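Local coordinates for flagellin (PDB 4CFI), which probably polymerises into the filament of the bacterial flagellum, and carries epitopes recognised by the immune system, at residues Leu26-Ser31 against Gln232-Ile237; Ala73-Phe78 against Asp91-Met96; Leu112-Val117 against Gln137-Ser142; Asp120-Ala125 against Ser159-Thr164; Thr131-Thr136 against Asp152-Ala157. One frame throughout, in Å; residues are numbered along the deposited sequence. Where two conformers were deposited one is given.

Overall arrangement
Interactions 1 and 2 belong to the long helical part of the molecule, while interactions 3, 4 and 5 lie together in the D2 region. Interaction 1 is partly buried, a packing of alanines and a methionine methyl between two helices, the methyl also lying against a serine hydroxyl; interaction 2, about 30 Å away centre to centre, is a surface hairpin mixing one backbone bond with leucine packing. Interaction 3, mostly buried, is an antiparallel strand pair whose apolar face meets a helix. Interactions 3 and 5 share strand 135-142 and touch, with Val-117 N close to Thr-136 O. Asx turns and bridging waters recur in interactions 2, 4 and 5, and side-chain-to-backbone bonds do the joining across 4 and 5.

Interaction 1: Leu26-Ser31 against Gln232-Ile237; sequences LAVQAS and QAMVSI
Ser-31 OG lies 3.1 Å from both Ala-27 O and Val-28 O, so its one proton has two carbonyl acceptors within its own segment and the choice between them is not settled. Against this polar spot comes the methyl of Met-234 from the other helix, with CE only 3.0 Å from Ser-31 OG, a tight approach. The same methyl also sits 3.3 Å from both Ala-27 O and Val-28 CA, and 3.6 Å from Val-28 CG2. Met-234 reaches that far because its chain is extended beyond CG (chi2 168°, chi3 178°), laying the thioether across the gap, roughly at right angles to the valine side chain. Nearer the root of the methionine, Ala-27 CB packs 4.0 Å from Met-234 CG and 4.1 Å from Ala-233 CB. Ala-27 and Ala-233 thus meet methyl to methyl, with the methionine chain beside them. The segment axes approach to 9.4 Å and run nearly antiparallel, 159° apart. This is plain helix-to-helix packing, consistent with the bundle that the terminal helices of flagellins form in the D1 domain. Around it, Leu-26 leans on Val-47 and Ala-30 on Leu-43 of helix 37-60, Ala-233 meets Ile-224 of a loop, and one turn further on Ile-237 carries the contact along helix 2-31, packing on Leu-20 and Ile-23.

Interaction 2: Ala73-Phe78 against Asp91-Met96; sequences AGTLSF and DLTQSM
Leu-92 N donates to Gly-74 O at 2.8 Å, the one direct hydrogen bond between the two segments, and it is clearly bent, with 139° at the hydrogen. It belongs to the open end of the beta hairpin made by strands 74-79 and 87-92, where Thr-75 and Asp-91 face each other as an antiparallel non-hydrogen-bonded pair. Past that pair a water takes over as the link: it accepts from Ala-73 N and donates to Leu-92 O, at 2.6 Å from the latter. Within the second segment, Asp-91 OD1 is gripped twice. Thr-93 N meets it nearly head-on at 2.9 Å, closing an Asx turn, and Thr-93 OG1 donates to its syn lone pair at 2.6 Å. That second bond needs the threonine hydroxyl between its backbone N and carbonyl carbon (chi1 61°), which leaves the methyl CG2 facing the other strand, 3.7 Å from Thr-75 OG1; the two threonines lie side by side and point the same way. The apolar contacts gather around Leu-92. Its CD1 touches Leu-76 CD1 at 3.9 Å, the two side chains meeting at a slant, and its CB sits 4.2 Å from Ala-73 CB. Both leucines also reach the helices, Leu-76 on Ile-5 and Leu-92 on Leu-251. The chemistry thus splits by side: leucines anchor the hairpin to the helical core, while the exposed Asp-91 and Thr-93, bound together in the Asx turn with Thr-75 alongside, shape the chain as it leaves the strand.

Interaction 3: Leu112-Val117 against Gln137-Ser142; sequences LGTIKV and QINVVS
Gln-137 starts the pairing opposite Lys-116, in a non-hydrogen-bonded antiparallel site; its CA brings a C-H to Ile-115 O at 3.2 Å, and its extended side chain crosses Thr-114 at a slant, placing OE1 3.7 Å from Thr-114 CG2. Ile-138 follows with the two hydrogen bonds of a hydrogen-bonded pair: its N donates to Ile-115 O at 2.8 Å, and its O accepts from Ile-115 N. On the apolar face its CG1 lies 3.9 Å from Val-117 CG2, the two side chains meeting almost at right angles. Asn-139 turns to the face of Thr-114 and Gln-137, and here the side chains bond directly: Thr-114 OG1 donates to Asn-139 OD1 at 2.7 Å, in the carbonyl plane. The threonine hydroxyl sits anti to its own carbonyl carbon (chi1 -61°), alongside the asparagine. Asn-139 ND2 is used too, bonding Thr-151 OG1 of the next strand. Val-140 then gives an almost straight bond from its N to Gly-113 O, receives Leu-112 N on its carbonyl oxygen, and sets CG2 4.0 Å from Ile-115 CD1. Ser-142 N, at the end of the segment, lies 4.2 Å from Leu-112 CG. In the three-stranded sheet, strand 135-142 is the middle one, between 111-119 and 148-152; Ile-115 packs on Ala-203 and Met-206 of helix 197-213, Lys-116 forms a salt bridge with Asp-199, and Phe-148 and Phe-150 meet Val-140 and Ile-138.

Interaction 4: Asp120-Ala125 against Ser159-Thr164; sequences DSSGAA and SSTAVT
Gly-123 and Ala-162 bring their CA atoms to 4.2 Å where a type I beta turn, Asp-120 to Gly-123, is laid against the first turn of helix 160-167. The helix opens with a serine N-cap, and that residue also makes the bond to the turn. Ser-159 OG accepts from Ala-162 N, the capping bond, and donates to Ser-121 O, both at 3.0 Å; the latter approach is almost collinear with the carbonyl, 176° at the oxygen. A chi1 of 67° tucks the hydroxyl over the serine's own backbone, from where it can serve both partners. Ser-121 O takes a second donor, a water that also accepts from Ser-159 N. The turn is held from within by Asp-120 OD1, which accepts from Ser-122 N, an Asx turn, and from Ala-124 N, the two arriving from opposite faces of the carboxylate. This fixes the loop of the D2 region that follows strand 111-119. Gly-123, with its positive phi of 89°, presses its bare backbone against the helix. Ala-162 CB sits 3.6 Å from Ser-121 O and 3.9 Å from Gly-123 N, and beside it Thr-161 CG2 lies 3.8 Å from Ser-122 O.

Interaction 5: Thr131-Thr136 against Asp152-Ala157; sequences TGQETT and DQNNQA
Gln-153 starts out with CG held over its own main chain (chi1 67°) and then bends at chi2 (-77°), folding its amide back against the backbone of Glu-134 to Thr-136. There OE1 accepts from Thr-136 N at 2.9 Å, the donor arriving well above the carbonyl plane, 57° out of it. NE2 adds a weak bond to Glu-134 O at 3.4 Å, and OE1 takes another weak one from Gln-137 N. The methylene CG of Gln-153 lies 3.4 Å from Thr-136 OG1, the two side chains crossing nearly at right angles. Next to the amide a water joins the segments, donating to Asp-152 OD2 at 2.7 Å and lying 2.8 Å from Thr-135 OG1; Gln-153 NE2 gives it a further weak bond. Thr-135 turns its methyl CG2 to Asp-152 CB at 4.0 Å. The other carboxylate oxygen, Asp-152 OD1, works inside its own segment, taking Asn-154 N in an Asx turn and Gln-156 N from the opposite face of its plane. Asp-152 therefore shapes the turn after strand 148-152 that puts Gln-153 in place, and across the contact a glutamine amide meets the backbone of 134-136 with one sound bond and one weak one, a water bridging beside it.

Interaction 1: Leu26-Ser31 against Gln232-Ile237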
# COMPACT_ATOMS: atom_id res chain seq x y z
N LEU A 26 8.44 12.15 3.81
CA LEU A 26 8.72 11.98 5.24
C LEU A 26 8.96 10.51 5.60
O LEU A 26 9.86 10.18 6.38
CB LEU A 26 7.58 12.56 6.08
CG LEU A 26 7.42 14.08 5.98
CD1 LEU A 26 6.02 14.48 6.42
CD2 LEU A 26 8.48 14.83 6.79
N ALA A 27 8.14 9.62 5.05
CA ALA A 27 8.32 8.20 5.27
C ALA A 27 9.67 7.70 4.75
O ALA A 27 10.32 6.87 5.39
CB ALA A 27 7.19 7.43 4.63
N VAL A 28 10.08 8.18 3.57
CA VAL A 28 11.41 7.85 3.03
C VAL A 28 12.49 8.32 4.01
O VAL A 28 13.39 7.56 4.35
CB VAL A 28 11.63 8.45 1.62
CG1 VAL A 28 13.08 8.32 1.17
CG2 VAL A 28 10.71 7.77 0.62
N GLN A 29 12.37 9.55 4.48
CA GLN A 29 13.33 10.10 5.44
C GLN A 29 13.41 9.26 6.71
O GLN A 29 14.49 9.04 7.27
CB GLN A 29 12.96 11.54 5.79
CG GLN A 29 14.09 12.29 6.49
CD GLN A 29 13.78 13.74 6.85
OE1 GLN A 29 14.53 14.35 7.62
NE2 GLN A 29 12.70 14.31 6.32
N ALA A 30 12.26 8.77 7.17
CA ALA A 30 12.18 8.03 8.42
C ALA A 30 12.70 6.60 8.29
O ALA A 30 12.94 5.94 9.29
CB ALA A 30 10.75 8.01 8.92
N SER A 31 12.85 6.11 7.07
CA SER A 31 13.19 4.71 6.88
C SER A 31 14.64 4.48 6.43
O SER A 31 15.05 3.34 6.25
CB SER A 31 12.20 4.07 5.91
OG SER A 31 12.37 4.61 4.62
N GLN A 232 4.90 0.72 5.90
CA GLN A 232 3.45 0.69 5.71
C GLN A 232 2.95 2.00 5.09
O GLN A 232 2.08 1.97 4.22
CB GLN A 232 2.74 0.47 7.04
CG GLN A 232 2.84 -0.95 7.58
CD GLN A 232 2.27 -1.06 8.98
OE1 GLN A 232 2.69 -0.33 9.88
NE2 GLN A 232 1.31 -1.97 9.18
N ALA A 233 3.52 3.13 5.53
CA ALA A 233 3.12 4.43 5.00
C ALA A 233 3.45 4.58 3.52
O ALA A 233 2.67 5.17 2.77
CB ALA A 233 3.74 5.57 5.80
N MET A 234 4.59 4.06 3.09
CA MET A 234 4.95 4.14 1.68
C MET A 234 3.91 3.42 0.80
O MET A 234 3.49 3.96 -0.22
CB MET A 234 6.33 3.54 1.46
CG MET A 234 7.43 4.41 2.03
SD MET A 234 9.02 3.58 2.08
CE MET A 234 10.05 4.87 2.73
N VAL A 235 3.52 2.21 1.20
CA VAL A 235 2.50 1.45 0.48
C VAL A 235 1.16 2.17 0.53
O VAL A 235 0.49 2.31 -0.49
CB VAL A 235 2.29 0.04 1.09
CG1 VAL A 235 1.07 -0.68 0.51
CG2 VAL A 235 3.55 -0.80 0.96
N SER A 236 0.77 2.60 1.71
CA SER A 236 -0.51 3.27 1.88
C SER A 236 -0.61 4.52 1.03
O SER A 236 -1.66 4.76 0.41
CB SER A 236 -0.74 3.62 3.35
OG SER A 236 -2.06 4.10 3.58
N ILE A 237 0.44 5.34 1.01
CA ILE A 237 0.45 6.55 0.19
C ILE A 237 0.44 6.22 -1.30
O ILE A 237 -0.25 6.90 -2.08
CB ILE A 237 1.64 7.47 0.55
CG1 ILE A 237 1.48 8.03 1.97
CG2 ILE A 237 1.82 8.58 -0.50
CD1 ILE A 237 0.31 8.97 2.12

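Interaction 2: Ala73-Phe78 against Asp91-Met96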
# COMPACT_ATOMS: atom_id res chain seq x y z
N ALA A 73 -21.66 14.33 -1.83
CA ALA A 73 -22.28 14.89 -3.04
C ALA A 73 -22.94 13.82 -3.92
O ALA A 73 -23.81 14.14 -4.72
CB ALA A 73 -21.26 15.69 -3.85
N GLY A 74 -22.53 12.57 -3.76
CA GLY A 74 -23.10 11.47 -4.53
C GLY A 74 -22.72 11.53 -5.99
O GLY A 74 -21.61 11.91 -6.35
N THR A 75 -23.66 11.15 -6.85
CA THR A 75 -23.47 11.24 -8.29
C THR A 75 -24.23 12.44 -8.80
O THR A 75 -25.44 12.54 -8.58
CB THR A 75 -23.95 9.95 -9.00
OG1 THR A 75 -23.23 8.83 -8.45
CG2 THR A 75 -23.70 10.03 -10.49
N LEU A 76 -23.53 13.36 -9.45
CA LEU A 76 -24.14 14.55 -10.04
C LEU A 76 -24.32 14.38 -11.55
O LEU A 76 -23.52 13.72 -12.20
CB LEU A 76 -23.26 15.77 -9.77
CG LEU A 76 -22.88 16.03 -8.31
CD1 LEU A 76 -21.99 17.26 -8.21
CD2 LEU A 76 -24.13 16.19 -7.45
N SER A 77 -25.38 14.97 -12.09
CA SER A 77 -25.66 14.88 -13.52
C SER A 77 -25.91 16.26 -14.11
O SER A 77 -26.50 17.12 -13.45
CB SER A 77 -26.85 13.95 -13.77
OG SER A 77 -26.56 12.65 -13.31
N PHE A 78 -25.43 16.47 -15.33
CA PHE A 78 -25.54 17.76 -16.05
C PHE A 78 -25.98 17.56 -17.48
O PHE A 78 -25.50 16.65 -18.15
CB PHE A 78 -24.20 18.47 -16.04
CG PHE A 78 -23.64 18.65 -14.66
CD1 PHE A 78 -24.02 19.73 -13.88
CD2 PHE A 78 -22.80 17.70 -14.12
CE1 PHE A 78 -23.54 19.89 -12.59
CE2 PHE A 78 -22.31 17.84 -12.84
CZ PHE A 78 -22.69 18.94 -12.07
N ASP A 91 -19.30 10.86 -10.71
CA ASP A 91 -19.34 10.05 -9.50
C ASP A 91 -18.43 10.62 -8.39
O ASP A 91 -17.22 10.40 -8.41
CB ASP A 91 -18.93 8.61 -9.83
CG ASP A 91 -18.99 7.69 -8.62
OD1 ASP A 91 -19.10 8.19 -7.49
OD2 ASP A 91 -18.93 6.45 -8.82
N LEU A 92 -19.05 11.32 -7.43
CA LEU A 92 -18.37 11.87 -6.26
C LEU A 92 -18.82 11.16 -4.98
O LEU A 92 -18.98 11.78 -3.91
CB LEU A 92 -18.65 13.37 -6.14
CG LEU A 92 -18.14 14.21 -7.30
CD1 LEU A 92 -18.63 15.64 -7.14
CD2 LEU A 92 -16.62 14.16 -7.40
N THR A 93 -18.99 9.85 -5.07
CA THR A 93 -19.46 9.07 -3.94
C THR A 93 -18.37 8.66 -2.94
O THR A 93 -18.69 8.31 -1.80
CB THR A 93 -20.16 7.78 -4.41
OG1 THR A 93 -19.24 6.97 -5.15
CG2 THR A 93 -21.36 8.10 -5.31
N GLN A 94 -17.11 8.67 -3.38
CA GLN A 94 -15.97 8.26 -2.53
C GLN A 94 -15.39 9.43 -1.73
O GLN A 94 -15.03 10.47 -2.29
CB GLN A 94 -14.86 7.62 -3.37
CG GLN A 94 -13.45 7.81 -2.80
CD GLN A 94 -12.77 6.55 -2.27
OE1 GLN A 94 -12.58 5.58 -3.02
NE2 GLN A 94 -12.36 6.57 -0.98
N SER A 95 -15.32 9.24 -0.42
CA SER A 95 -14.70 10.20 0.48
C SER A 95 -13.19 10.19 0.34
O SER A 95 -12.55 9.13 0.22
CB SER A 95 -15.03 9.81 1.93
OG SER A 95 -14.44 10.69 2.85
N MET A 96 -12.65 11.40 0.36
CA MET A 96 -11.22 11.60 0.39
C MET A 96 -10.69 11.84 1.80
O MET A 96 -9.53 12.22 1.97
CB MET A 96 -10.87 12.79 -0.50
CG MET A 96 -11.15 12.57 -1.98
SD MET A 96 -10.15 11.26 -2.72
CE MET A 96 -11.36 9.96 -2.81
O HOH W 1 -18.72 13.93 -2.48

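Interaction 3: Leu112-Val117 against Gln137-Ser142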
# COMPACT_ATOMS: atom_id res chain seq x y z
N LEU A 112 8.62 -6.90 -0.26
CA LEU A 112 8.13 -6.62 1.09
C LEU A 112 9.21 -6.84 2.14
O LEU A 112 9.16 -6.25 3.21
CB LEU A 112 6.90 -7.50 1.40
CG LEU A 112 5.75 -7.37 0.41
CD1 LEU A 112 4.61 -8.32 0.80
CD2 LEU A 112 5.23 -5.94 0.38
N GLY A 113 10.15 -7.74 1.85
CA GLY A 113 11.26 -8.03 2.76
C GLY A 113 12.05 -9.22 2.25
O GLY A 113 11.59 -9.93 1.36
N THR A 114 13.22 -9.41 2.84
CA THR A 114 14.11 -10.50 2.52
C THR A 114 14.46 -11.24 3.81
O THR A 114 14.85 -10.63 4.81
CB THR A 114 15.38 -9.94 1.86
OG1 THR A 114 15.01 -9.28 0.66
CG2 THR A 114 16.40 -11.04 1.56
N ILE A 115 14.32 -12.56 3.76
CA ILE A 115 14.50 -13.44 4.93
C ILE A 115 15.76 -14.28 4.71
O ILE A 115 15.90 -14.92 3.66
CB ILE A 115 13.30 -14.41 5.12
CG1 ILE A 115 11.96 -13.65 5.09
CG2 ILE A 115 13.48 -15.26 6.37
CD1 ILE A 115 10.76 -14.55 4.91
N LYS A 116 16.67 -14.28 5.69
CA LYS A 116 17.84 -15.17 5.63
C LYS A 116 17.42 -16.57 6.06
O LYS A 116 16.83 -16.75 7.11
CB LYS A 116 18.98 -14.64 6.52
CG LYS A 116 20.20 -15.55 6.54
CD LYS A 116 21.27 -15.11 7.53
CE LYS A 116 22.49 -16.01 7.46
NZ LYS A 116 23.56 -15.57 8.40
N VAL A 117 17.75 -17.56 5.23
CA VAL A 117 17.34 -18.95 5.40
C VAL A 117 18.52 -19.88 5.08
O VAL A 117 19.59 -19.42 4.69
CB VAL A 117 16.14 -19.31 4.48
CG1 VAL A 117 14.95 -18.43 4.81
CG2 VAL A 117 16.50 -19.24 3.00
N GLN A 137 18.76 -16.79 0.98
CA GLN A 137 17.80 -15.70 1.22
C GLN A 137 16.56 -15.97 0.41
O GLN A 137 16.64 -16.56 -0.66
CB GLN A 137 18.36 -14.32 0.80
CG GLN A 137 19.72 -14.00 1.39
CD GLN A 137 20.29 -12.67 0.96
OE1 GLN A 137 19.70 -11.97 0.16
NE2 GLN A 137 21.46 -12.35 1.47
N ILE A 138 15.42 -15.49 0.92
CA ILE A 138 14.18 -15.47 0.15
C ILE A 138 13.63 -14.06 0.16
O ILE A 138 13.38 -13.48 1.21
CB ILE A 138 13.13 -16.46 0.70
CG1 ILE A 138 13.69 -17.88 0.69
CG2 ILE A 138 11.82 -16.34 -0.09
CD1 ILE A 138 12.81 -18.87 1.46
N ASN A 139 13.42 -13.51 -1.03
CA ASN A 139 12.75 -12.23 -1.22
C ASN A 139 11.27 -12.49 -1.40
O ASN A 139 10.89 -13.31 -2.23
CB ASN A 139 13.29 -11.54 -2.45
CG ASN A 139 14.81 -11.42 -2.40
OD1 ASN A 139 15.37 -10.77 -1.52
ND2 ASN A 139 15.47 -12.07 -3.34
N VAL A 140 10.45 -11.80 -0.62
CA VAL A 140 8.99 -11.95 -0.65
C VAL A 140 8.41 -10.74 -1.39
O VAL A 140 8.60 -9.60 -0.97
CB VAL A 140 8.43 -12.05 0.77
CG1 VAL A 140 6.91 -12.25 0.75
CG2 VAL A 140 9.10 -13.19 1.53
N VAL A 141 7.71 -11.02 -2.48
CA VAL A 141 7.27 -10.01 -3.42
C VAL A 141 5.73 -10.02 -3.49
O VAL A 141 5.11 -11.08 -3.58
CB VAL A 141 7.89 -10.28 -4.82
CG1 VAL A 141 7.47 -9.22 -5.82
CG2 VAL A 141 9.42 -10.33 -4.74
N SER A 142 5.11 -8.85 -3.44
CA SER A 142 3.65 -8.77 -3.50
C SER A 142 3.12 -9.19 -4.87
O SER A 142 3.80 -9.02 -5.89
CB SER A 142 3.21 -7.33 -3.23
OG SER A 142 3.79 -6.48 -4.20

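Interaction 4: Asp120-Ala125 against Ser159-Thr164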
# COMPACT_ATOMS: atom_id res chain seq x y z
N ASP A 120 17.70 -26.40 1.01
CA ASP A 120 18.02 -26.94 -0.29
C ASP A 120 16.97 -26.58 -1.33
O ASP A 120 16.03 -25.82 -1.06
CB ASP A 120 18.30 -28.47 -0.18
CG ASP A 120 17.06 -29.32 0.07
OD1 ASP A 120 15.94 -28.82 -0.06
OD2 ASP A 120 17.26 -30.51 0.45
N SER A 121 17.12 -27.10 -2.54
CA SER A 121 16.24 -26.70 -3.65
C SER A 121 14.80 -27.20 -3.48
O SER A 121 13.90 -26.73 -4.18
CB SER A 121 16.81 -27.17 -4.99
OG SER A 121 16.89 -28.60 -5.06
N SER A 122 14.59 -28.15 -2.57
CA SER A 122 13.25 -28.66 -2.24
C SER A 122 12.63 -27.99 -1.01
O SER A 122 11.52 -28.34 -0.63
CB SER A 122 13.28 -30.17 -2.00
OG SER A 122 13.73 -30.87 -3.14
N GLY A 123 13.35 -27.07 -0.37
CA GLY A 123 12.85 -26.41 0.84
C GLY A 123 13.17 -27.11 2.16
O GLY A 123 12.64 -26.70 3.19
N ALA A 124 13.95 -28.19 2.13
CA ALA A 124 14.38 -28.87 3.36
C ALA A 124 15.56 -28.12 3.99
O ALA A 124 16.32 -27.46 3.29
CB ALA A 124 14.78 -30.31 3.07
N ALA A 125 15.73 -28.22 5.30
CA ALA A 125 16.84 -27.57 5.99
C ALA A 125 18.17 -28.07 5.40
O ALA A 125 18.35 -29.26 5.16
CB ALA A 125 16.80 -27.86 7.48
N SER A 159 11.63 -22.88 -6.65
CA SER A 159 10.85 -23.94 -7.28
C SER A 159 9.48 -23.99 -6.60
O SER A 159 9.33 -23.61 -5.44
CB SER A 159 11.54 -25.30 -7.15
OG SER A 159 11.59 -25.73 -5.80
N SER A 160 8.47 -24.45 -7.33
CA SER A 160 7.15 -24.59 -6.73
C SER A 160 7.18 -25.56 -5.53
O SER A 160 6.45 -25.37 -4.55
CB SER A 160 6.11 -25.01 -7.77
OG SER A 160 6.51 -26.19 -8.45
N THR A 161 8.03 -26.59 -5.59
CA THR A 161 8.22 -27.50 -4.44
C THR A 161 8.72 -26.74 -3.21
O THR A 161 8.20 -26.92 -2.13
CB THR A 161 9.23 -28.61 -4.79
OG1 THR A 161 8.69 -29.38 -5.87
CG2 THR A 161 9.48 -29.53 -3.59
N ALA A 162 9.74 -25.90 -3.39
CA ALA A 162 10.29 -25.15 -2.27
C ALA A 162 9.29 -24.14 -1.72
O ALA A 162 9.19 -23.96 -0.50
CB ALA A 162 11.60 -24.47 -2.67
N VAL A 163 8.55 -23.45 -2.59
CA VAL A 163 7.54 -22.51 -2.12
C VAL A 163 6.56 -23.23 -1.20
O VAL A 163 6.32 -22.79 -0.07
CB VAL A 163 6.80 -21.82 -3.28
CG1 VAL A 163 5.62 -21.01 -2.75
CG2 VAL A 163 7.73 -20.92 -4.09
N THR A 164 5.99 -24.34 -1.67
CA THR A 164 5.02 -25.08 -0.89
C THR A 164 5.65 -25.58 0.41
O THR A 164 5.04 -25.51 1.48
CB THR A 164 4.47 -26.27 -1.73
OG1 THR A 164 3.77 -25.73 -2.86
CG2 THR A 164 3.55 -27.18 -0.91
O HOH W 2 13.94 -23.76 -4.92

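Interaction 5: Thr131-Thr136 against Asp152-Ala157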
# COMPACT_ATOMS: atom_id res chain seq x y z
N THR A 131 22.91 -31.66 -1.04
CA THR A 131 23.63 -31.51 -2.31
C THR A 131 22.88 -30.49 -3.16
O THR A 131 21.78 -30.04 -2.83
CB THR A 131 23.73 -32.83 -3.08
OG1 THR A 131 22.46 -33.46 -3.08
CG2 THR A 131 24.76 -33.75 -2.44
N GLY A 132 23.50 -30.12 -4.28
CA GLY A 132 23.02 -29.03 -5.09
C GLY A 132 23.37 -27.70 -4.46
O GLY A 132 24.30 -27.60 -3.67
N GLN A 133 22.62 -26.68 -4.84
CA GLN A 133 22.83 -25.32 -4.38
C GLN A 133 22.00 -25.05 -3.13
O GLN A 133 20.85 -25.49 -3.03
CB GLN A 133 22.42 -24.32 -5.49
CG GLN A 133 22.48 -22.85 -5.11
CD GLN A 133 22.13 -21.94 -6.27
OE1 GLN A 133 23.01 -21.42 -6.95
NE2 GLN A 133 20.83 -21.76 -6.52
N GLU A 134 22.57 -24.28 -2.20
CA GLU A 134 21.85 -23.81 -1.01
C GLU A 134 21.16 -22.48 -1.31
O GLU A 134 21.75 -21.56 -1.90
CB GLU A 134 22.80 -23.64 0.18
CG GLU A 134 22.12 -23.31 1.50
CD GLU A 134 23.07 -23.10 2.67
OE1 GLU A 134 24.29 -23.19 2.46
OE2 GLU A 134 22.57 -22.85 3.82
N THR A 135 19.89 -22.39 -0.92
CA THR A 135 19.19 -21.12 -0.88
C THR A 135 19.44 -20.47 0.47
O THR A 135 19.18 -21.08 1.51
CB THR A 135 17.68 -21.32 -1.10
OG1 THR A 135 17.47 -21.88 -2.41
CG2 THR A 135 16.91 -20.03 -0.97
N THR A 136 19.94 -19.25 0.44
CA THR A 136 20.39 -18.53 1.63
C THR A 136 19.56 -17.27 1.94
O THR A 136 19.65 -16.73 3.05
CB THR A 136 21.87 -18.14 1.54
OG1 THR A 136 22.04 -17.33 0.37
CG2 THR A 136 22.76 -19.40 1.44
N ASP A 152 15.03 -16.25 -4.74
CA ASP A 152 16.18 -16.58 -3.91
C ASP A 152 17.22 -15.43 -3.91
O ASP A 152 16.97 -14.33 -4.44
CB ASP A 152 16.81 -17.92 -4.34
CG ASP A 152 17.47 -17.90 -5.71
OD1 ASP A 152 17.78 -16.83 -6.27
OD2 ASP A 152 17.67 -19.04 -6.24
N GLN A 153 18.36 -15.69 -3.29
CA GLN A 153 19.40 -14.68 -3.11
C GLN A 153 19.94 -14.18 -4.43
O GLN A 153 20.56 -13.10 -4.46
CB GLN A 153 20.55 -15.22 -2.24
CG GLN A 153 21.37 -16.32 -2.86
CD GLN A 153 20.73 -17.69 -2.83
OE1 GLN A 153 19.74 -17.93 -2.15
NE2 GLN A 153 21.34 -18.62 -3.51
N ASN A 154 19.78 -14.96 -5.50
CA ASN A 154 20.21 -14.55 -6.83
C ASN A 154 19.05 -14.10 -7.71
O ASN A 154 19.19 -14.01 -8.93
CB ASN A 154 21.01 -15.66 -7.50
CG ASN A 154 22.27 -15.99 -6.73
OD1 ASN A 154 22.93 -15.10 -6.18
ND2 ASN A 154 22.56 -17.27 -6.62
N ASN A 155 17.92 -13.78 -7.09
CA ASN A 155 16.75 -13.26 -7.79
C ASN A 155 16.09 -14.27 -8.73
O ASN A 155 15.34 -13.88 -9.61
CB ASN A 155 17.06 -11.95 -8.52
CG ASN A 155 17.63 -10.91 -7.59
OD1 ASN A 155 18.73 -10.33 -7.81
ND2 ASN A 155 16.91 -10.67 -6.53
N GLN A 156 16.33 -15.57 -8.50
CA GLN A 156 15.65 -16.62 -9.28
C GLN A 156 14.43 -17.10 -8.51
O GLN A 156 14.47 -17.28 -7.30
CB GLN A 156 16.57 -17.82 -9.54
CG GLN A 156 17.93 -17.43 -10.12
CD GLN A 156 17.83 -16.49 -11.31
OE1 GLN A 156 18.34 -15.34 -11.30
NE2 GLN A 156 17.20 -16.97 -12.34
N ALA A 157 13.33 -17.33 -9.21
CA ALA A 157 12.15 -17.88 -8.55
C ALA A 157 12.50 -19.16 -7.80
O ALA A 157 13.24 -20.00 -8.29
CB ALA A 157 11.07 -18.16 -9.58
O HOH W 3 18.89 -20.79 -4.51